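Local atomic coordinates of FMN-dependent NADH:quinone oxidoreductase 1 (Bacillus anthracis, PDB entry 3U7I), a protein that probably uses FMN and NADH to reduce electrophilic quinones, protecting against thiol-specific stress, and also cleaves the azo bond of aromatic azo compounds to amines. Residues S20-S23 against I24-K28; P55-K59 against T60-A64; F107-P110 against S111-D115. All blocks are in the same frame, centred on the assembly; numbering follows the deposited sequence.

Interaction 1 (S20-S23 against I24-K28); sequences SSVS and IKVFK
S21 and I24 meet at the start of helix 22-37, the crossover helix of a beta-alpha-beta unit between strands 6-11 and 43-48 in a flavodoxin-like fold. In this fold the loop leading into the first helix commonly holds the flavin phosphate, and S21, V22 and S23 are predicted to bind FMN.

Backbone bonds start the helix. K25 N donates to S21 O at 2.8 Å. V26 N follows to V22 O at 3.0 Å, and F27 N to S23 O at 2.9 Å. S21 stands at the N-cap position, but its hydroxyl makes no capping bond; its carbonyl is the one that enters the helical pattern.

Apolar contacts run along the flanks. V22 CG1 lies 4.3 Å from V26 CG2, one turn on, and the V26 side chain continues onto A202 and V206 of helix 195-214. The aliphatic part of K25 turns back along the entry, its CE 4.0 Å from S20 CA. Toward the central sheet, S23 packs on V101 and A149, F27 on V101 and I147, and V26 also reaches I147.

I24 holds CG1 beside its own backbone N (chi1 -63°), which sends the branch back toward the loop, where CD1 presses on S21 CB at a tight 3.3 Å.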
loop_
_atom_site.group_PDB
_atom_site.type_symbol
_atom_site.label_atom_id
_atom_site.label_comp_id
_atom_site.label_asym_id
_atom_site.label_seq_id
_atom_site.Cartn_x
_atom_site.Cartn_y
_atom_site.Cartn_z
ATOM N N SER C 20 2.580 -9.184 -22.465
ATOM C CA SER C 20 3.669 -8.227 -22.656
ATOM C C SER C 20 4.232 -7.634 -21.353
ATOM O O SER C 20 5.192 -6.862 -21.386
ATOM C CB SER C 20 3.207 -7.094 -23.573
ATOM O OG SER C 20 2.145 -6.368 -22.978
ATOM N N SER C 21 3.634 -7.988 -20.216
ATOM C CA SER C 21 4.102 -7.514 -18.913
ATOM C C SER C 21 5.294 -8.333 -18.451
ATOM O O SER C 21 5.213 -9.564 -18.397
ATOM C CB SER C 21 2.991 -7.623 -17.869
ATOM O OG SER C 21 1.880 -6.824 -18.224
ATOM N N VAL C 22 6.389 -7.654 -18.108
ATOM C CA VAL C 22 7.608 -8.343 -17.668
ATOM C C VAL C 22 7.368 -9.344 -16.526
ATOM O O VAL C 22 7.805 -10.499 -16.602
ATOM C CB VAL C 22 8.726 -7.359 -17.287
ATOM C CG1 VAL C 22 9.935 -8.119 -16.767
ATOM C CG2 VAL C 22 9.113 -6.515 -18.491
ATOM N N SER C 23 6.667 -8.906 -15.482
ATOM C CA SER C 23 6.346 -9.784 -14.357
ATOM C C SER C 23 5.424 -10.947 -14.764
ATOM O O SER C 23 5.540 -12.054 -14.243
ATOM C CB SER C 23 5.752 -8.993 -13.186
ATOM O OG SER C 23 4.528 -8.374 -13.538
ATOM N N ILE C 24 4.515 -10.699 -15.699
ATOM C CA ILE C 24 3.638 -11.760 -16.196
ATOM C C ILE C 24 4.407 -12.784 -17.054
ATOM O O ILE C 24 4.194 -13.985 -16.914
ATOM C CB ILE C 24 2.413 -11.183 -16.951
ATOM C CG1 ILE C 24 1.552 -10.339 -15.996
ATOM C CG2 ILE C 24 1.591 -12.300 -17.571
ATOM C CD1 ILE C 24 0.492 -9.471 -16.676
ATOM N N LYS C 25 5.309 -12.312 -17.919
ATOM C CA LYS C 25 6.194 -13.208 -18.668
ATOM C C LYS C 25 7.016 -14.079 -17.736
ATOM O O LYS C 25 7.100 -15.289 -17.927
ATOM C CB LYS C 25 7.146 -12.434 -19.590
ATOM C CG LYS C 25 6.533 -12.039 -20.909
ATOM C CD LYS C 25 7.540 -11.404 -21.851
ATOM C CE LYS C 25 6.802 -10.665 -22.964
ATOM N NZ LYS C 25 7.514 -10.685 -24.278
ATOM N N VAL C 26 7.636 -13.462 -16.734
ATOM C CA VAL C 26 8.471 -14.202 -15.788
ATOM C C VAL C 26 7.653 -15.225 -14.987
ATOM O O VAL C 26 8.097 -16.352 -14.764
ATOM C CB VAL C 26 9.224 -13.243 -14.842
ATOM C CG1 VAL C 26 10.060 -14.021 -13.831
ATOM C CG2 VAL C 26 10.098 -12.289 -15.648
ATOM N N PHE C 27 6.453 -14.825 -14.568
ATOM C CA PHE C 27 5.534 -15.727 -13.876
ATOM C C PHE C 27 5.126 -16.928 -14.737
ATOM O O PHE C 27 5.084 -18.066 -14.260
ATOM C CB PHE C 27 4.273 -14.982 -13.415
ATOM C CG PHE C 27 3.115 -15.898 -13.131
ATOM C CD1 PHE C 27 3.185 -16.815 -12.092
ATOM C CD2 PHE C 27 1.971 -15.863 -13.918
ATOM C CE1 PHE C 27 2.138 -17.678 -11.830
ATOM C CE2 PHE C 27 0.911 -16.722 -13.658
ATOM C CZ PHE C 27 1.000 -17.634 -12.612
ATOM N N LYS C 28 4.799 -16.670 -16.001
ATOM C CA LYS C 28 4.384 -17.745 -16.897
ATOM C C LYS C 28 5.532 -18.731 -17.143
ATOM O O LYS C 28 5.323 -19.945 -17.252
ATOM C CB LYS C 28 3.846 -17.171 -18.208
ATOM C CG LYS C 28 2.517 -16.437 -18.057
ATOM C CD LYS C 28 2.381 -15.332 -19.112
ATOM C CE LYS C 28 1.105 -15.474 -19.929
ATOM N NZ LYS C 28 1.075 -16.779 -20.655
#

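Interaction 2 (P55-K59 against T60-A64); sequences PMIDK and TVLSA
D58 caps helix 59-68 through OD1, which receives two main-chain N-H groups from the first turn. V61 N lies 3.1 Å from D58 OD1 and meets it nearly along the carboxylate C-O axis, with 159° at the hydrogen. T60 N is equally near, but its bond is weak because it is strongly bent. The carboxylate reaches both because CG sits between the backbone N and the carbonyl carbon (chi1 55°), folding the group back over the helix start. D58 O then takes L62 N at 3.1 Å, and K59 O takes S63 N, so the helical pattern begins directly behind the cap.

Beside this polar core is an apolar contact: I57 CG2 packs 3.6 Å from L62 CD2, the two side chains crossing at about a right angle. The V61 methyl CG2 lies against the carbonyl oxygen of M56, 3.5 Å from M56 O. One turn into the helix, S63 OG is hydrogen-bonded to the E78 carboxylate.

P55 rests on V81, M85 and I88 of helix 76-94, and I57 on D118 of helix 111-120. The second subunit also packs here, H105 against I57 and K15 against L62, so this helix start lies at the subunit interface.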
loop_
_atom_site.group_PDB
_atom_site.type_symbol
_atom_site.label_atom_id
_atom_site.label_comp_id
_atom_site.label_asym_id
_atom_site.label_seq_id
_atom_site.Cartn_x
_atom_site.Cartn_y
_atom_site.Cartn_z
ATOM N N PRO C 55 -12.764 -7.480 -1.758
ATOM C CA PRO C 55 -13.391 -6.407 -0.978
ATOM C C PRO C 55 -12.390 -5.464 -0.304
ATOM O O PRO C 55 -11.415 -5.875 0.327
ATOM C CB PRO C 55 -14.219 -7.172 0.067
ATOM C CG PRO C 55 -14.569 -8.457 -0.630
ATOM C CD PRO C 55 -13.335 -8.804 -1.429
HETATM N N MSE C 56 -12.655 -4.180 -0.461
HETATM C CA MSE C 56 -11.902 -3.135 0.195
HETATM C C MSE C 56 -12.528 -2.858 1.565
HETATM O O MSE C 56 -13.754 -2.888 1.695
HETATM C CB MSE C 56 -12.003 -1.881 -0.672
HETATM C CG MSE C 56 -11.339 -0.682 -0.114
HETATM SE SE MSE C 56 -11.785 0.803 -1.251
HETATM C CE MSE C 56 -13.640 1.091 -0.686
ATOM N N ILE C 57 -11.711 -2.580 2.586
ATOM C CA ILE C 57 -12.258 -2.087 3.861
ATOM C C ILE C 57 -12.922 -0.712 3.669
ATOM O O ILE C 57 -12.241 0.300 3.438
ATOM C CB ILE C 57 -11.182 -1.980 4.989
ATOM C CG1 ILE C 57 -10.609 -3.354 5.359
ATOM C CG2 ILE C 57 -11.769 -1.320 6.242
ATOM C CD1 ILE C 57 -9.418 -3.279 6.330
ATOM N N ASP C 58 -14.249 -0.676 3.745
ATOM C CA ASP C 58 -14.980 0.594 3.725
ATOM C C ASP C 58 -15.953 0.688 4.909
ATOM O O ASP C 58 -15.940 -0.169 5.799
ATOM C CB ASP C 58 -15.712 0.809 2.385
ATOM C CG ASP C 58 -16.650 -0.345 2.027
ATOM O OD1 ASP C 58 -17.087 -1.087 2.936
ATOM O OD2 ASP C 58 -16.954 -0.513 0.828
ATOM N N LYS C 59 -16.781 1.732 4.924
ATOM C CA LYS C 59 -17.807 1.897 5.962
ATOM C C LYS C 59 -18.609 0.615 6.204
ATOM O O LYS C 59 -18.898 0.260 7.344
ATOM C CB LYS C 59 -18.776 3.033 5.603
ATOM C CG LYS C 59 -18.158 4.407 5.552
ATOM C CD LYS C 59 -19.194 5.461 5.186
ATOM C CE LYS C 59 -18.526 6.753 4.735
ATOM N NZ LYS C 59 -19.512 7.865 4.513
ATOM N N THR C 60 -18.976 -0.073 5.128
ATOM C CA THR C 60 -19.820 -1.260 5.250
ATOM C C THR C 60 -19.097 -2.429 5.917
ATOM O O THR C 60 -19.681 -3.126 6.736
ATOM C CB THR C 60 -20.405 -1.706 3.887
ATOM O OG1 THR C 60 -21.093 -0.611 3.275
ATOM C CG2 THR C 60 -21.385 -2.859 4.073
ATOM N N VAL C 61 -17.827 -2.643 5.563
ATOM C CA VAL C 61 -17.023 -3.717 6.152
ATOM C C VAL C 61 -16.753 -3.473 7.649
ATOM O O VAL C 61 -16.835 -4.402 8.463
ATOM C CB VAL C 61 -15.685 -3.911 5.388
ATOM C CG1 VAL C 61 -14.747 -4.846 6.157
ATOM C CG2 VAL C 61 -15.939 -4.433 3.981
ATOM N N LEU C 62 -16.431 -2.223 8.000
ATOM C CA LEU C 62 -16.179 -1.842 9.390
ATOM C C LEU C 62 -17.450 -2.006 10.226
ATOM O O LEU C 62 -17.399 -2.430 11.384
ATOM C CB LEU C 62 -15.658 -0.404 9.473
ATOM C CG LEU C 62 -14.309 -0.151 8.797
ATOM C CD1 LEU C 62 -13.975 1.344 8.744
ATOM C CD2 LEU C 62 -13.237 -0.919 9.524
ATOM N N SER C 63 -18.587 -1.675 9.624
ATOM C CA SER C 63 -19.888 -1.903 10.243
ATOM C C SER C 63 -20.165 -3.404 10.449
ATOM O O SER C 63 -20.589 -3.833 11.526
ATOM C CB SER C 63 -20.982 -1.269 9.380
ATOM O OG SER C 63 -22.273 -1.623 9.840
ATOM N N ALA C 64 -19.931 -4.194 9.406
ATOM C CA ALA C 64 -20.122 -5.635 9.464
ATOM C C ALA C 64 -19.272 -6.215 10.583
ATOM O O ALA C 64 -19.750 -7.000 11.409
ATOM C CB ALA C 64 -19.756 -6.266 8.137
#

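Interaction 3 (F107-P110 against S111-D115); sequences FNIP and SKLKD
The flat group here is the P110 carbonyl, set with the puckered P110 ring against L113. The ring lies alongside the leucine, the two pointing the same way, with P110 CD 4.1 Å from L113 CB; Y50, from a loop, and L102 of strand 97-103 also pack on P110. The carbonyl turns into the first turn of helix 111-120 and accepts K114 N at 3.2 Å, with 156° at the hydrogen. L113 N is nearer, 2.8 Å from P110 O, but its poor angle at the hydrogen makes that bond weak. P110 thus occupies the N-cap position and contributes its main-chain oxygen to the opening turn.

Before it, I109 reaches over the helix start. Its CG1 is wedged between its own backbone N and carbonyl carbon (chi1 63°), which carries CD1 to 3.5 Å from K114 N and onto K114 CB. I109 CB meets L113 CD2 at 3.8 Å, one side chain running roughly perpendicular to the other. One residue earlier, N108 OD1 takes I109 N in a 2.9 Å bond.

Farther along, K112 NZ forms a salt bridge with D115 OD2 at 2.8 Å, on the anti side of the carboxylate. S111 OG bonds D115 of the second subunit, while K114 NZ makes a salt bridge with D118 and a hydrogen bond to H105 O of the second subunit. I109 and L113 press on L170 of helix 165-177 and L113 also on I100 of strand 97-103, placing this helix start between the sheet, a neighbouring helix and the dimer partner.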
loop_
_atom_site.group_PDB
_atom_site.type_symbol
_atom_site.label_atom_id
_atom_site.label_comp_id
_atom_site.label_asym_id
_atom_site.label_seq_id
_atom_site.Cartn_x
_atom_site.Cartn_y
_atom_site.Cartn_z
ATOM N N PHE C 107 6.967 2.532 -5.277
ATOM C CA PHE C 107 7.716 2.017 -4.129
ATOM C C PHE C 107 6.896 1.322 -3.052
ATOM O O PHE C 107 7.326 1.270 -1.895
ATOM C CB PHE C 107 8.570 3.122 -3.499
ATOM C CG PHE C 107 9.456 3.832 -4.483
ATOM C CD1 PHE C 107 10.664 3.281 -4.870
ATOM C CD2 PHE C 107 9.071 5.048 -5.027
ATOM C CE1 PHE C 107 11.481 3.934 -5.779
ATOM C CE2 PHE C 107 9.875 5.707 -5.936
ATOM C CZ PHE C 107 11.086 5.153 -6.312
ATOM N N ASN C 108 5.725 0.803 -3.417
ATOM C CA ASN C 108 4.879 0.068 -2.461
ATOM C C ASN C 108 4.053 -0.966 -3.205
ATOM O O ASN C 108 4.028 -0.972 -4.439
ATOM C CB ASN C 108 3.947 1.022 -1.693
ATOM C CG ASN C 108 3.717 0.601 -0.235
ATOM O OD1 ASN C 108 3.692 -0.596 0.105
ATOM N ND2 ASN C 108 3.531 1.598 0.637
ATOM N N ILE C 109 3.377 -1.835 -2.461
ATOM C CA ILE C 109 2.508 -2.829 -3.069
ATOM C C ILE C 109 1.334 -2.141 -3.778
ATOM O O ILE C 109 0.894 -1.063 -3.355
ATOM C CB ILE C 109 1.985 -3.837 -2.023
ATOM C CG1 ILE C 109 1.110 -3.130 -0.969
ATOM C CG2 ILE C 109 3.162 -4.569 -1.370
ATOM C CD1 ILE C 109 0.431 -4.073 0.012
ATOM N N PRO C 110 0.840 -2.746 -4.877
ATOM C CA PRO C 110 -0.364 -2.237 -5.538
ATOM C C PRO C 110 -1.521 -2.077 -4.551
ATOM O O PRO C 110 -1.671 -2.881 -3.633
ATOM C CB PRO C 110 -0.683 -3.334 -6.561
ATOM C CG PRO C 110 0.633 -3.919 -6.897
ATOM C CD PRO C 110 1.410 -3.907 -5.595
ATOM N N SER C 111 -2.344 -1.052 -4.750
ATOM C CA SER C 111 -3.491 -0.821 -3.870
ATOM C C SER C 111 -4.332 -2.078 -3.646
ATOM O O SER C 111 -4.760 -2.346 -2.523
ATOM C CB SER C 111 -4.366 0.308 -4.400
ATOM O OG SER C 111 -4.790 0.038 -5.720
ATOM N N LYS C 112 -4.578 -2.847 -4.706
ATOM C CA LYS C 112 -5.398 -4.053 -4.551
ATOM C C LYS C 112 -4.685 -5.152 -3.753
ATOM O O LYS C 112 -5.338 -5.994 -3.150
ATOM C CB LYS C 112 -5.936 -4.577 -5.897
ATOM C CG LYS C 112 -6.955 -3.662 -6.581
ATOM C CD LYS C 112 -8.129 -3.266 -5.675
ATOM C CE LYS C 112 -8.978 -4.467 -5.231
ATOM N NZ LYS C 112 -10.215 -4.041 -4.467
ATOM N N LEU C 113 -3.351 -5.128 -3.710
ATOM C CA LEU C 113 -2.619 -6.071 -2.854
ATOM C C LEU C 113 -2.771 -5.692 -1.372
ATOM O O LEU C 113 -2.817 -6.562 -0.497
ATOM C CB LEU C 113 -1.139 -6.176 -3.254
ATOM C CG LEU C 113 -0.306 -7.243 -2.541
ATOM C CD1 LEU C 113 -1.006 -8.599 -2.569
ATOM C CD2 LEU C 113 1.091 -7.350 -3.155
ATOM N N LYS C 114 -2.860 -4.393 -1.093
ATOM C CA LYS C 114 -3.222 -3.944 0.252
ATOM C C LYS C 114 -4.618 -4.445 0.630
ATOM O O LYS C 114 -4.803 -4.969 1.728
ATOM C CB LYS C 114 -3.144 -2.418 0.384
ATOM C CG LYS C 114 -3.449 -1.909 1.799
ATOM C CD LYS C 114 -2.708 -2.734 2.861
ATOM C CE LYS C 114 -2.708 -2.072 4.256
ATOM N NZ LYS C 114 -4.059 -1.735 4.784
ATOM N N ASP C 115 -5.596 -4.297 -0.270
ATOM C CA ASP C 115 -6.939 -4.824 -0.024
ATOM C C ASP C 115 -6.882 -6.325 0.248
ATOM O O ASP C 115 -7.602 -6.836 1.114
ATOM C CB ASP C 115 -7.865 -4.591 -1.216
ATOM C CG ASP C 115 -8.259 -3.150 -1.372
ATOM O OD1 ASP C 115 -8.162 -2.395 -0.384
ATOM O OD2 ASP C 115 -8.689 -2.781 -2.481
#

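In the fold
All three contacts illustrate how a chain enters a helix, each with a different residue at the N-cap: a serine that makes no side-chain cap, a capping aspartate and a proline. Interaction 1 belongs to the predicted FMN site, and interaction 3 approaches it, the side chain of P110 lying about 9 Å from that of S23. Interactions 2 and 3, with centres about 18 Å apart, touch directly: M56 CG is 3.6 Å from D115 OD1. Both also reach the second subunit. Interaction 1, touched by no other chain of the assembly, stands about 33 Å centre to centre from interaction 2, so these helix starts span the fold from the predicted FMN-binding loop to the dimer interface.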